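PDB 4MTU: beta-alanyl-CoA:ammonia lyase 2 from Clostridium propionicum, which probably releases ammonia from beta-alanyl-CoA as a lyase, has a hot dog fold and binds zinc. Local coordinates for residues 4-9 with 34-39; 9-14 with 66-71; 21-26 with 62-67; 83-88 with 120-125; 88-93 with 110-115. All blocks are in the same frame, centred on the assembly; numbering follows the deposited sequence.

How the interactions relate
From the N terminus, strand 4-11 takes part twice: interaction 1 sets it against helix 27-45, and interaction 2 pairs its end with strand 68-78, closing a long loop. Interaction 3 starts inside that loop, joining the segment before the helix to loop 62-67, and ends on the same stretch, sharing Gly66 and Asp67 with interaction 2. Interaction 1 crosses both 2 and 3, since their segments alternate. Interactions 4 and 5 come later in the chain, at two ends of one long hairpin, strands 82-95 and 106-123, with 5 enclosed by 4. Lys91 of interaction 5 bonds to Asp67 and Pro62, tying hairpin to loop, while Phe87 and Leu122 of interaction 4 touch the helix of interaction 1.

Interaction 1 of 5, residues 4-9 with 34-39; sequences KKVVHH and GDVGTE
One face of the imidazole of His8 is occupied by Val36, whose CG2 stands almost over the ring centre, 3.5 Å from the centroid, a CH-pi contact. The ring edge meets Glu39: NE2 of His8 donates to Glu39 OE1 at 2.8 Å, with the oxygen lying close to the ring plane and the N-H...O angle 148°. The pair belongs to the hot dog fold, in which a curved antiparallel sheet wraps a long central helix; here strand 4-9 and helix 34-39 run roughly antiparallel, with 8.8 Å between the axes. Glu39 reaches the strand because a chi1 of -165° swings its chain away from the backbone N and the rest is extended. The carboxylate is turned 37° from the imidazole plane and receives NE2 nearly along the axis of its C-O bond. Several bonds grip this buried carboxylate, since OE1 is also hydrogen-bonded to His9 NE2 of the second subunit and OE2 pairs with Tyr43 OH. At the other ring nitrogen, ND1 of His8 is hydrogen-bonded to Gln32, so both nitrogens have partners and the ring's rotation is fixed. Val6 lies beside these polar groups. Its CG1 touches CG1 of Val36 at 4.0 Å, and the same methyl carbon of Val6 lies 3.4 Å from Glu39 OE1.

Interaction 2 of 5, residues 9-14 with 66-71; sequences HLMMSA and GDFMEY
Met11 lies over one face of the Phe68 ring, with its CG 3.6 Å from the ring centroid and 17° off the normal. This CH-pi contact is extended by a Met-aromatic one: SD of Met11 stands obliquely to the ring, 3.4 Å from Phe68 CZ. The thioether is carried across the phenyl group because the chain runs extended through CG to SD (chi1 -168°); only the terminal methyl is turned aside. Leu10, Met12, Met69 and Tyr71 form a second apolar group. CD1 of Leu10 comes to the edge of the Tyr71 ring, 3.9 Å from CE2, while the doubly bent chain of Met12 brings its CE to 3.3 Å from Tyr71 OH; CG of Met12 also rests against CG of Met69. Between these groups the backbones pair. Leu10 and Met69 exchange both their N-H...O bonds, Met12 N gives a nearly straight bond to Asp67 O (2.8 Å, 172°), and beyond the last bridged pair Gly66 N bonds to Met12 O. At the polar edge, His9 ND1 donates to Glu70 OE1 at 2.7 Å; this oxygen lies in the imidazole plane and receives the bond on its anti lone pair. The other carboxylate oxygen, OE2, is held by His72, and His9 NE2 binds Glu39 of the second subunit. Such a run of alternating antiparallel pairs joins strand 4-11, outermost within its own chain, to the hot dog sheet at a subunit interface.

Interaction 3 of 5, residues 21-26 with 62-67; sequences GNLVNG and PVYVGD
Two loops of the hot dog fold meet here, the one leading into the central helix and the one entering strand 68-78, and they are joined by a single backbone bridge between Leu23 and Tyr64. Asn22 O accepts from Val65 N at 3.0 Å, and Val24 N donates to Val63 O at 2.8 Å. A water completes the join, donating to Val24 O and accepting from Val63 N. Chi1 of -178° and chi2 of 65° together set CD1 of Leu23 over the face of the Tyr64 ring, 4.2 Å from its centroid and 27° off the normal. The same methyl also touches Pro62 CB and lies 3.4 Å from Val63 O. Carbonyl oxygens of Gly21 and Asn22 approach the edge of that ring near its plane. Next to it, CB of Val24 packs on CG1 of Val63, while the CB and amide oxygen of Asn22 lie against CG2 of Val65. The loop 62-67 keeps its shape through a type II beta turn from Tyr64 to Asp67, with Gly66 at positive phi. Asp67 also binds Lys91 by a salt bridge through OD2, an atom that holds the turn from within as well: Tyr64 N donates to it at 2.8 Å, meeting the oxygen from above the carboxylate plane.

Interaction 4 of 5, residues 83-88 with 120-125; sequences YTCKFE and GSLFIA
With chi1 at -53°, CG of Tyr83 is anti to its carbonyl carbon, and the phenol extends along the neighbouring strand until it passes Leu122 and reaches Ile124. Leu122 O lies at the ring edge in its plane, 3.6 Å from CD1 of Tyr83, and Ile124 packs obliquely at the far end, where its CD1 is 3.7 Å from Tyr83 OH. Cys85 has a similar first torsion (chi1 -62°), which brings its SG to 3.8 Å from Leu122 CD1. Phe87 presents the edge of its ring to Gly120, its CE2 standing 4.1 Å from Gly120 CA, an approach that leaves little room for a side chain there. The backbones are held by two reciprocal pairs of hydrogen bonds, Tyr83 with Leu122 and Cys85 with Gly120. Between them Thr84 and Ser121 form a non-hydrogen-bonded pair facing the other way, and Ser121 CA makes a close C-H...O contact with Tyr83 O. The phenol oxygen of Tyr83 is hydrogen-bonded to Asp45 OD1, and Met41 and Val44 of the helix pack on the ring. This is an antiparallel hairpin of the hot dog sheet whose tyrosine acts as a second-shell residue to the zinc site that includes Asp45 and His142.

Interaction 5 of 5, residues 88-93 with 110-115; sequences EAWKVA and EPPVLC
Strands 88-93 and 112-115 run antiparallel, their axes 4.5 Å apart, with Lys91 and Val113 as a hydrogen-bonded pair and Cys115 N bonding to Ala89 O. Trp90 and Leu114 form the neighbouring non-hydrogen-bonded pair. CD1 of Leu114 sits over one face of the indole, 3.8 Å from the centroid of the six-membered ring and 11° off its normal; chi1 -176° and chi2 67° together carry it there. CB of Leu114 also touches Trp90 CZ3, while Pro112 O lies at the edge of the ring system, 3.6 Å from that same CZ3 of Trp90. The orientation of the indole is fixed from its own strand: NE1 of Trp90 donates to Glu88 OE1 at 2.9 Å, with the oxygen in the ring plane but NE1 above the plane of the carboxylate. On the opposite side of the sheet, SG of Cys115 rests against the aliphatic part of Lys91, 3.8 Å from its CB and equally near its CE. A bend at chi3 keeps CE as well as CB beside SG, and NZ then leads away to Asp67 and to a hydrogen bond with Pro62 O. Toward the end of the pairing, Pro112 CB touches Val92 CG1. There two residues, Val92 and Ala93, stand opposite one, Phe68 of strand 68-78, a classic beta bulge on the other edge of strand 82-95 in the hot dog sheet.

Interaction 1 of 5, residues 4-9 with 34-39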
# COMPACT_ATOMS: atom_id res chain seq x y z
N LYS A 4 11.01 7.21 -29.35
CA LYS A 4 11.79 6.12 -28.75
C LYS A 4 10.84 5.19 -28.00
O LYS A 4 9.79 5.58 -27.55
CB LYS A 4 12.84 6.70 -27.76
CG LYS A 4 12.39 7.21 -26.41
CD LYS A 4 13.46 7.90 -25.58
CE LYS A 4 13.01 8.49 -24.26
NZ LYS A 4 14.07 9.32 -23.54
N LYS A 5 11.30 3.97 -27.80
CA LYS A 5 10.66 3.01 -26.93
C LYS A 5 10.92 3.43 -25.49
O LYS A 5 12.05 3.72 -25.14
CB LYS A 5 11.19 1.62 -27.26
CG LYS A 5 10.57 0.45 -26.53
CD LYS A 5 11.11 -0.90 -27.05
CE LYS A 5 10.81 -1.21 -28.50
NZ LYS A 5 11.10 -2.62 -29.00
N VAL A 6 9.92 3.41 -24.64
CA VAL A 6 10.05 3.65 -23.21
C VAL A 6 10.10 2.27 -22.53
O VAL A 6 9.34 1.37 -22.83
CB VAL A 6 8.91 4.46 -22.69
CG1 VAL A 6 8.81 4.44 -21.18
CG2 VAL A 6 9.06 5.92 -23.20
N VAL A 7 11.05 2.15 -21.59
CA VAL A 7 11.28 0.90 -20.85
C VAL A 7 11.22 1.19 -19.36
O VAL A 7 12.03 1.93 -18.84
CB VAL A 7 12.62 0.30 -21.21
CG1 VAL A 7 12.96 -0.94 -20.38
CG2 VAL A 7 12.70 -0.04 -22.70
N HIS A 8 10.20 0.67 -18.69
CA HIS A 8 10.17 0.64 -17.25
C HIS A 8 10.80 -0.69 -16.79
O HIS A 8 10.74 -1.69 -17.50
CB HIS A 8 8.75 0.81 -16.72
CG HIS A 8 8.20 2.18 -16.87
ND1 HIS A 8 7.09 2.62 -16.18
CD2 HIS A 8 8.62 3.18 -17.70
CE1 HIS A 8 6.88 3.86 -16.54
NE2 HIS A 8 7.76 4.26 -17.48
N HIS A 9 11.36 -0.67 -15.60
CA HIS A 9 12.07 -1.82 -15.08
C HIS A 9 12.02 -1.72 -13.58
O HIS A 9 12.41 -0.70 -13.01
CB HIS A 9 13.49 -1.82 -15.68
CG HIS A 9 14.42 -2.92 -15.22
ND1 HIS A 9 15.14 -3.69 -16.09
CD2 HIS A 9 14.78 -3.37 -14.02
CE1 HIS A 9 15.91 -4.57 -15.37
NE2 HIS A 9 15.69 -4.36 -14.08
N GLY A 34 0.03 1.49 -17.95
CA GLY A 34 -0.57 2.80 -17.85
C GLY A 34 0.49 3.89 -17.63
O GLY A 34 0.42 4.97 -18.23
N ASP A 35 1.47 3.60 -16.77
CA ASP A 35 2.54 4.57 -16.49
C ASP A 35 3.50 4.72 -17.67
O ASP A 35 3.99 5.81 -17.94
CB ASP A 35 3.27 4.19 -15.24
CG ASP A 35 2.49 4.29 -13.95
OD1 ASP A 35 1.32 4.79 -14.00
OD2 ASP A 35 3.08 3.89 -12.91
N VAL A 36 3.77 3.62 -18.41
CA VAL A 36 4.56 3.69 -19.63
C VAL A 36 3.85 4.59 -20.65
O VAL A 36 4.45 5.45 -21.29
CB VAL A 36 4.80 2.27 -20.22
CG1 VAL A 36 5.47 2.35 -21.57
CG2 VAL A 36 5.67 1.45 -19.26
N GLY A 37 2.55 4.34 -20.84
CA GLY A 37 1.76 5.15 -21.76
C GLY A 37 1.79 6.64 -21.35
O GLY A 37 1.91 7.52 -22.22
N THR A 38 1.65 6.91 -20.06
CA THR A 38 1.70 8.29 -19.59
C THR A 38 3.03 8.92 -20.03
O THR A 38 3.07 10.05 -20.51
CB THR A 38 1.56 8.34 -18.06
OG1 THR A 38 0.27 7.80 -17.69
CG2 THR A 38 1.65 9.76 -17.55
N GLU A 39 4.15 8.21 -19.82
CA GLU A 39 5.46 8.76 -20.15
C GLU A 39 5.53 9.09 -21.64
O GLU A 39 6.03 10.16 -22.06
CB GLU A 39 6.56 7.78 -19.74
CG GLU A 39 7.92 8.44 -19.71
CD GLU A 39 9.05 7.57 -19.21
OE1 GLU A 39 8.82 6.58 -18.52
OE2 GLU A 39 10.24 7.95 -19.46

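Interaction 2 of 5, residues 9-14 with 66-71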
# COMPACT_ATOMS: atom_id res chain seq x y z
N HIS A 9 11.36 -0.67 -15.60
CA HIS A 9 12.07 -1.82 -15.08
C HIS A 9 12.02 -1.72 -13.58
O HIS A 9 12.41 -0.70 -13.01
CB HIS A 9 13.49 -1.82 -15.68
CG HIS A 9 14.42 -2.92 -15.22
ND1 HIS A 9 15.14 -3.69 -16.09
CD2 HIS A 9 14.78 -3.37 -14.02
CE1 HIS A 9 15.91 -4.57 -15.37
NE2 HIS A 9 15.69 -4.36 -14.08
N LEU A 10 11.66 -2.85 -12.92
CA LEU A 10 11.54 -2.84 -11.47
C LEU A 10 11.44 -4.32 -11.00
O LEU A 10 11.47 -5.22 -11.80
CB LEU A 10 10.42 -1.90 -11.02
CG LEU A 10 9.09 -2.11 -11.76
CD1 LEU A 10 8.40 -3.40 -11.43
CD2 LEU A 10 8.13 -0.96 -11.31
N MET A 11 11.31 -4.47 -9.69
CA MET A 11 11.19 -5.78 -9.05
C MET A 11 9.78 -5.98 -8.54
O MET A 11 9.17 -5.05 -8.00
CB MET A 11 12.17 -5.87 -7.86
CG MET A 11 12.34 -7.26 -7.31
SD MET A 11 13.37 -7.29 -5.81
CE MET A 11 12.15 -6.93 -4.58
N MET A 12 9.27 -7.22 -8.64
CA MET A 12 8.11 -7.65 -7.89
C MET A 12 8.50 -7.98 -6.46
O MET A 12 9.29 -8.92 -6.26
CB MET A 12 7.48 -8.89 -8.54
CG MET A 12 6.99 -8.70 -9.98
SD MET A 12 5.61 -7.58 -10.18
CE MET A 12 6.42 -6.00 -10.54
N SER A 13 8.05 -7.19 -5.52
CA SER A 13 8.32 -7.50 -4.13
C SER A 13 7.19 -8.31 -3.55
O SER A 13 6.17 -8.58 -4.21
CB SER A 13 8.55 -6.23 -3.29
OG SER A 13 7.32 -5.64 -3.02
N ALA A 14 7.32 -8.67 -2.27
CA ALA A 14 6.22 -9.37 -1.59
C ALA A 14 4.94 -8.53 -1.63
O ALA A 14 3.84 -9.10 -1.60
CB ALA A 14 6.64 -9.69 -0.15
N GLY A 66 9.68 -11.69 -6.45
CA GLY A 66 11.08 -11.87 -6.72
C GLY A 66 11.43 -11.87 -8.18
O GLY A 66 12.60 -11.91 -8.57
N ASP A 67 10.43 -11.78 -9.05
CA ASP A 67 10.70 -11.58 -10.47
C ASP A 67 11.11 -10.13 -10.70
O ASP A 67 10.52 -9.18 -10.17
CB ASP A 67 9.46 -11.88 -11.30
CG ASP A 67 9.14 -13.36 -11.39
OD1 ASP A 67 9.97 -14.21 -11.00
OD2 ASP A 67 8.04 -13.67 -11.98
N PHE A 68 12.10 -9.95 -11.57
CA PHE A 68 12.48 -8.63 -12.11
C PHE A 68 11.85 -8.52 -13.47
O PHE A 68 11.98 -9.43 -14.29
CB PHE A 68 13.97 -8.45 -12.12
CG PHE A 68 14.58 -8.26 -10.75
CD1 PHE A 68 14.86 -9.35 -9.92
CD2 PHE A 68 14.84 -6.99 -10.25
CE1 PHE A 68 15.42 -9.16 -8.67
CE2 PHE A 68 15.40 -6.80 -9.02
CZ PHE A 68 15.72 -7.89 -8.22
N MET A 69 11.18 -7.38 -13.70
CA MET A 69 10.30 -7.21 -14.84
C MET A 69 10.62 -5.92 -15.59
O MET A 69 10.89 -4.89 -14.98
CB MET A 69 8.85 -7.13 -14.36
CG MET A 69 8.29 -8.41 -13.75
SD MET A 69 8.12 -9.79 -14.87
CE MET A 69 6.78 -9.14 -15.88
N GLU A 70 10.52 -6.01 -16.90
CA GLU A 70 10.60 -4.86 -17.78
C GLU A 70 9.28 -4.70 -18.53
O GLU A 70 8.59 -5.68 -18.89
CB GLU A 70 11.67 -4.97 -18.80
CG GLU A 70 12.98 -4.90 -18.25
CD GLU A 70 14.08 -4.47 -19.22
OE1 GLU A 70 15.13 -4.07 -18.74
OE2 GLU A 70 13.92 -4.58 -20.47
N TYR A 71 8.90 -3.45 -18.77
CA TYR A 71 7.65 -3.10 -19.40
C TYR A 71 8.01 -2.10 -20.51
O TYR A 71 8.49 -1.03 -20.20
CB TYR A 71 6.66 -2.51 -18.42
CG TYR A 71 6.46 -3.39 -17.21
CD1 TYR A 71 5.40 -4.27 -17.15
CD2 TYR A 71 7.31 -3.34 -16.13
CE1 TYR A 71 5.20 -5.08 -16.03
CE2 TYR A 71 7.12 -4.15 -15.01
CZ TYR A 71 6.07 -5.02 -14.96
OH TYR A 71 5.93 -5.78 -13.83

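Interaction 3 of 5, residues 21-26 with 62-67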
# COMPACT_ATOMS: atom_id res chain seq x y z
N GLY A 21 0.20 -18.22 -2.96
CA GLY A 21 1.33 -18.83 -3.65
C GLY A 21 2.32 -17.81 -4.25
O GLY A 21 3.09 -18.12 -5.15
N ASN A 22 2.33 -16.58 -3.69
CA ASN A 22 3.26 -15.54 -4.15
C ASN A 22 3.06 -15.15 -5.61
O ASN A 22 3.95 -14.63 -6.26
CB ASN A 22 4.70 -15.93 -3.89
CG ASN A 22 4.93 -15.91 -2.40
OD1 ASN A 22 4.79 -14.87 -1.75
ND2 ASN A 22 5.11 -17.12 -1.81
N LEU A 23 1.83 -15.33 -6.12
CA LEU A 23 1.49 -15.06 -7.49
C LEU A 23 1.00 -13.62 -7.64
O LEU A 23 0.10 -13.16 -6.92
CB LEU A 23 0.40 -16.04 -7.93
CG LEU A 23 -0.05 -15.93 -9.37
CD1 LEU A 23 1.07 -16.30 -10.35
CD2 LEU A 23 -1.23 -16.87 -9.60
N VAL A 24 1.61 -12.90 -8.58
CA VAL A 24 1.22 -11.54 -8.91
C VAL A 24 0.07 -11.61 -9.91
O VAL A 24 -0.02 -12.51 -10.75
CB VAL A 24 2.41 -10.76 -9.48
CG1 VAL A 24 2.07 -9.34 -9.80
CG2 VAL A 24 3.60 -10.83 -8.51
N ASN A 25 -0.88 -10.66 -9.79
CA ASN A 25 -2.00 -10.57 -10.71
C ASN A 25 -1.59 -9.93 -12.04
O ASN A 25 -0.72 -9.07 -12.13
CB ASN A 25 -3.14 -9.80 -10.06
CG ASN A 25 -2.83 -8.43 -9.54
OD1 ASN A 25 -1.68 -8.14 -9.17
ND2 ASN A 25 -3.84 -7.60 -9.37
N GLY A 26 -2.28 -10.32 -13.12
CA GLY A 26 -2.03 -9.73 -14.41
C GLY A 26 -2.28 -8.21 -14.45
O GLY A 26 -1.61 -7.47 -15.17
N PRO A 62 3.23 -16.67 -16.01
CA PRO A 62 2.93 -16.19 -14.66
C PRO A 62 4.09 -15.38 -14.11
O PRO A 62 5.23 -15.62 -14.46
CB PRO A 62 2.74 -17.50 -13.88
CG PRO A 62 3.59 -18.50 -14.60
CD PRO A 62 3.51 -18.14 -16.06
N VAL A 63 3.76 -14.47 -13.19
CA VAL A 63 4.71 -13.59 -12.54
C VAL A 63 4.59 -13.81 -11.02
O VAL A 63 3.47 -13.85 -10.51
CB VAL A 63 4.41 -12.12 -12.93
CG1 VAL A 63 5.32 -11.18 -12.17
CG2 VAL A 63 4.55 -11.91 -14.42
N TYR A 64 5.75 -13.91 -10.39
CA TYR A 64 5.84 -14.18 -8.94
C TYR A 64 6.65 -13.13 -8.23
O TYR A 64 7.49 -12.43 -8.82
CB TYR A 64 6.50 -15.54 -8.73
CG TYR A 64 5.69 -16.71 -9.25
CD1 TYR A 64 4.71 -17.28 -8.47
CD2 TYR A 64 5.94 -17.20 -10.52
CE1 TYR A 64 3.95 -18.34 -8.97
CE2 TYR A 64 5.24 -18.23 -11.05
CZ TYR A 64 4.25 -18.79 -10.25
OH TYR A 64 3.51 -19.88 -10.75
N VAL A 65 6.47 -13.06 -6.92
CA VAL A 65 7.37 -12.31 -6.02
C VAL A 65 8.80 -12.70 -6.37
O VAL A 65 9.13 -13.89 -6.53
CB VAL A 65 7.05 -12.64 -4.56
CG1 VAL A 65 8.05 -12.00 -3.62
CG2 VAL A 65 5.63 -12.20 -4.23
N GLY A 66 9.68 -11.69 -6.45
CA GLY A 66 11.08 -11.87 -6.72
C GLY A 66 11.43 -11.87 -8.18
O GLY A 66 12.60 -11.91 -8.57
N ASP A 67 10.43 -11.78 -9.05
CA ASP A 67 10.70 -11.58 -10.47
C ASP A 67 11.11 -10.13 -10.70
O ASP A 67 10.52 -9.18 -10.17
CB ASP A 67 9.46 -11.88 -11.30
CG ASP A 67 9.14 -13.36 -11.39
OD1 ASP A 67 9.97 -14.21 -11.00
OD2 ASP A 67 8.04 -13.67 -11.98
O HOH W 1 0.93 -13.81 -13.02

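Interaction 4 of 5, residues 83-88 with 120-125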
# COMPACT_ATOMS: atom_id res chain seq x y z
N TYR A 83 -3.81 8.31 -29.61
CA TYR A 83 -2.49 7.80 -29.86
C TYR A 83 -2.51 6.28 -29.63
O TYR A 83 -2.90 5.83 -28.54
CB TYR A 83 -1.47 8.45 -28.92
CG TYR A 83 -1.47 9.94 -28.90
CD1 TYR A 83 -2.43 10.67 -28.26
CD2 TYR A 83 -0.45 10.66 -29.54
CE1 TYR A 83 -2.46 12.05 -28.23
CE2 TYR A 83 -0.49 12.07 -29.52
CZ TYR A 83 -1.46 12.75 -28.87
OH TYR A 83 -1.50 14.13 -28.83
N THR A 84 -2.15 5.53 -30.65
CA THR A 84 -2.17 4.06 -30.54
C THR A 84 -0.78 3.62 -30.17
O THR A 84 0.17 3.94 -30.87
CB THR A 84 -2.59 3.44 -31.89
OG1 THR A 84 -3.85 4.00 -32.26
CG2 THR A 84 -2.65 1.91 -31.74
N CYS A 85 -0.69 2.83 -29.08
CA CYS A 85 0.54 2.39 -28.52
C CYS A 85 0.57 0.85 -28.41
O CYS A 85 -0.47 0.22 -28.27
CB CYS A 85 0.77 3.01 -27.14
SG CYS A 85 0.87 4.80 -27.14
N LYS A 86 1.77 0.31 -28.46
CA LYS A 86 2.01 -1.13 -28.23
C LYS A 86 2.82 -1.29 -26.99
O LYS A 86 3.69 -0.48 -26.67
CB LYS A 86 2.70 -1.77 -29.41
CG LYS A 86 1.81 -1.73 -30.68
CD LYS A 86 1.56 -3.13 -31.23
N PHE A 87 2.54 -2.41 -26.28
CA PHE A 87 3.16 -2.67 -24.98
C PHE A 87 3.60 -4.15 -24.92
O PHE A 87 2.98 -5.06 -25.49
CB PHE A 87 2.17 -2.44 -23.86
CG PHE A 87 1.64 -1.02 -23.81
CD1 PHE A 87 2.36 -0.03 -23.17
CD2 PHE A 87 0.44 -0.68 -24.42
CE1 PHE A 87 1.89 1.28 -23.12
CE2 PHE A 87 -0.01 0.62 -24.38
CZ PHE A 87 0.72 1.60 -23.71
N GLU A 88 4.65 -4.38 -24.16
CA GLU A 88 5.17 -5.70 -23.85
C GLU A 88 5.61 -5.76 -22.38
O GLU A 88 5.95 -4.72 -21.78
CB GLU A 88 6.37 -6.08 -24.71
CG GLU A 88 6.13 -6.05 -26.18
CD GLU A 88 7.38 -6.25 -27.03
OE1 GLU A 88 8.51 -6.07 -26.51
OE2 GLU A 88 7.19 -6.60 -28.23
N GLY A 120 -2.90 -0.40 -26.85
CA GLY A 120 -3.72 0.53 -26.11
C GLY A 120 -3.83 1.85 -26.79
O GLY A 120 -3.08 2.14 -27.75
N SER A 121 -4.77 2.63 -26.37
CA SER A 121 -4.91 3.98 -26.89
C SER A 121 -5.10 4.99 -25.79
O SER A 121 -5.78 4.71 -24.79
CB SER A 121 -6.19 3.90 -27.72
OG SER A 121 -5.87 3.29 -28.95
N LEU A 122 -4.45 6.11 -25.97
CA LEU A 122 -4.45 7.21 -25.04
C LEU A 122 -4.97 8.48 -25.78
O LEU A 122 -4.97 8.53 -27.00
CB LEU A 122 -3.12 7.50 -24.38
CG LEU A 122 -2.55 6.30 -23.57
CD1 LEU A 122 -1.69 5.45 -24.44
CD2 LEU A 122 -1.80 6.76 -22.34
N PHE A 123 -5.45 9.43 -24.98
CA PHE A 123 -6.12 10.62 -25.52
C PHE A 123 -5.58 11.87 -24.86
O PHE A 123 -5.39 11.94 -23.67
CB PHE A 123 -7.62 10.51 -25.17
CG PHE A 123 -8.47 11.69 -25.52
CD1 PHE A 123 -9.03 11.80 -26.78
CD2 PHE A 123 -8.72 12.68 -24.59
CE1 PHE A 123 -9.81 12.89 -27.07
CE2 PHE A 123 -9.50 13.75 -24.89
CZ PHE A 123 -10.03 13.83 -26.13
N ILE A 124 -5.31 12.87 -25.73
CA ILE A 124 -5.02 14.22 -25.24
C ILE A 124 -5.95 15.16 -26.02
O ILE A 124 -5.85 15.22 -27.25
CB ILE A 124 -3.58 14.67 -25.37
CG1 ILE A 124 -2.61 13.70 -24.74
CG2 ILE A 124 -3.43 16.10 -24.81
CD1 ILE A 124 -1.16 13.95 -25.11
N ALA A 125 -6.83 15.89 -25.35
CA ALA A 125 -7.73 16.83 -26.04
C ALA A 125 -6.86 17.85 -26.81
O ALA A 125 -5.79 18.24 -26.35
CB ALA A 125 -8.61 17.56 -25.06

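Interaction 5 of 5, residues 88-93 with 110-115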
# COMPACT_ATOMS: atom_id res chain seq x y z
N GLU A 88 4.65 -4.38 -24.16
CA GLU A 88 5.17 -5.70 -23.85
C GLU A 88 5.61 -5.76 -22.38
O GLU A 88 5.95 -4.72 -21.78
CB GLU A 88 6.37 -6.08 -24.71
CG GLU A 88 6.13 -6.05 -26.18
CD GLU A 88 7.38 -6.25 -27.03
OE1 GLU A 88 8.51 -6.07 -26.51
OE2 GLU A 88 7.19 -6.60 -28.23
N ALA A 89 5.64 -6.96 -21.81
CA ALA A 89 6.16 -7.18 -20.47
C ALA A 89 7.10 -8.39 -20.54
O ALA A 89 6.73 -9.42 -21.13
CB ALA A 89 5.06 -7.44 -19.47
N TRP A 90 8.28 -8.26 -19.96
CA TRP A 90 9.35 -9.24 -20.04
C TRP A 90 9.93 -9.51 -18.65
O TRP A 90 10.17 -8.59 -17.88
CB TRP A 90 10.50 -8.69 -20.88
CG TRP A 90 10.15 -8.43 -22.31
CD1 TRP A 90 9.75 -7.30 -22.90
CD2 TRP A 90 10.21 -9.44 -23.36
NE1 TRP A 90 9.56 -7.51 -24.28
CE2 TRP A 90 9.83 -8.80 -24.56
CE3 TRP A 90 10.57 -10.80 -23.38
CZ2 TRP A 90 9.79 -9.51 -25.75
CZ3 TRP A 90 10.52 -11.51 -24.58
CH2 TRP A 90 10.13 -10.83 -25.76
N LYS A 91 10.19 -10.78 -18.35
CA LYS A 91 10.84 -11.20 -17.11
C LYS A 91 12.32 -11.38 -17.35
O LYS A 91 12.68 -12.14 -18.30
CB LYS A 91 10.19 -12.49 -16.61
CG LYS A 91 10.65 -12.91 -15.22
CD LYS A 91 10.04 -14.26 -14.81
CE LYS A 91 8.53 -14.32 -14.94
NZ LYS A 91 7.97 -15.43 -14.13
N VAL A 92 13.13 -10.74 -16.55
CA VAL A 92 14.58 -10.75 -16.71
C VAL A 92 15.32 -11.46 -15.59
O VAL A 92 16.55 -11.72 -15.77
CB VAL A 92 15.16 -9.32 -16.95
CG1 VAL A 92 14.48 -8.71 -18.16
CG2 VAL A 92 15.04 -8.45 -15.74
N ALA A 93 14.68 -11.78 -14.48
CA ALA A 93 15.34 -12.51 -13.38
C ALA A 93 14.21 -13.04 -12.50
O ALA A 93 13.08 -12.53 -12.57
CB ALA A 93 16.31 -11.67 -12.62
N GLU A 110 17.78 -15.36 -19.32
CA GLU A 110 18.54 -14.93 -20.49
C GLU A 110 18.40 -16.05 -21.49
O GLU A 110 19.09 -17.09 -21.28
CB GLU A 110 19.99 -14.58 -20.07
CG GLU A 110 20.94 -14.07 -21.08
CD GLU A 110 22.31 -13.56 -20.68
OE1 GLU A 110 22.82 -13.87 -19.57
OE2 GLU A 110 23.00 -12.90 -21.52
N PRO A 111 17.51 -15.99 -22.48
CA PRO A 111 16.81 -14.81 -22.89
C PRO A 111 15.62 -14.48 -21.96
O PRO A 111 15.07 -15.32 -21.26
CB PRO A 111 16.26 -15.12 -24.27
CG PRO A 111 15.95 -16.60 -24.21
CD PRO A 111 17.14 -17.13 -23.40
N PRO A 112 15.17 -13.25 -22.03
CA PRO A 112 14.05 -12.84 -21.20
C PRO A 112 12.78 -13.51 -21.64
O PRO A 112 12.59 -13.88 -22.80
CB PRO A 112 13.99 -11.32 -21.41
CG PRO A 112 14.65 -11.09 -22.72
CD PRO A 112 15.68 -12.19 -22.90
N VAL A 113 11.86 -13.69 -20.68
CA VAL A 113 10.62 -14.45 -20.89
C VAL A 113 9.48 -13.47 -21.11
O VAL A 113 9.24 -12.59 -20.27
CB VAL A 113 10.33 -15.36 -19.70
CG1 VAL A 113 8.98 -15.98 -19.82
CG2 VAL A 113 11.44 -16.39 -19.56
N LEU A 114 8.75 -13.64 -22.20
CA LEU A 114 7.61 -12.80 -22.50
C LEU A 114 6.45 -13.10 -21.55
O LEU A 114 5.98 -14.24 -21.49
CB LEU A 114 7.12 -13.02 -23.92
CG LEU A 114 5.96 -12.10 -24.38
CD1 LEU A 114 6.38 -10.65 -24.48
CD2 LEU A 114 5.43 -12.63 -25.70
N CYS A 115 5.95 -12.06 -20.87
CA CYS A 115 4.87 -12.19 -19.90
C CYS A 115 3.59 -11.50 -20.37
O CYS A 115 2.52 -11.79 -19.79
CB CYS A 115 5.26 -11.65 -18.53
SG CYS A 115 6.62 -12.57 -17.78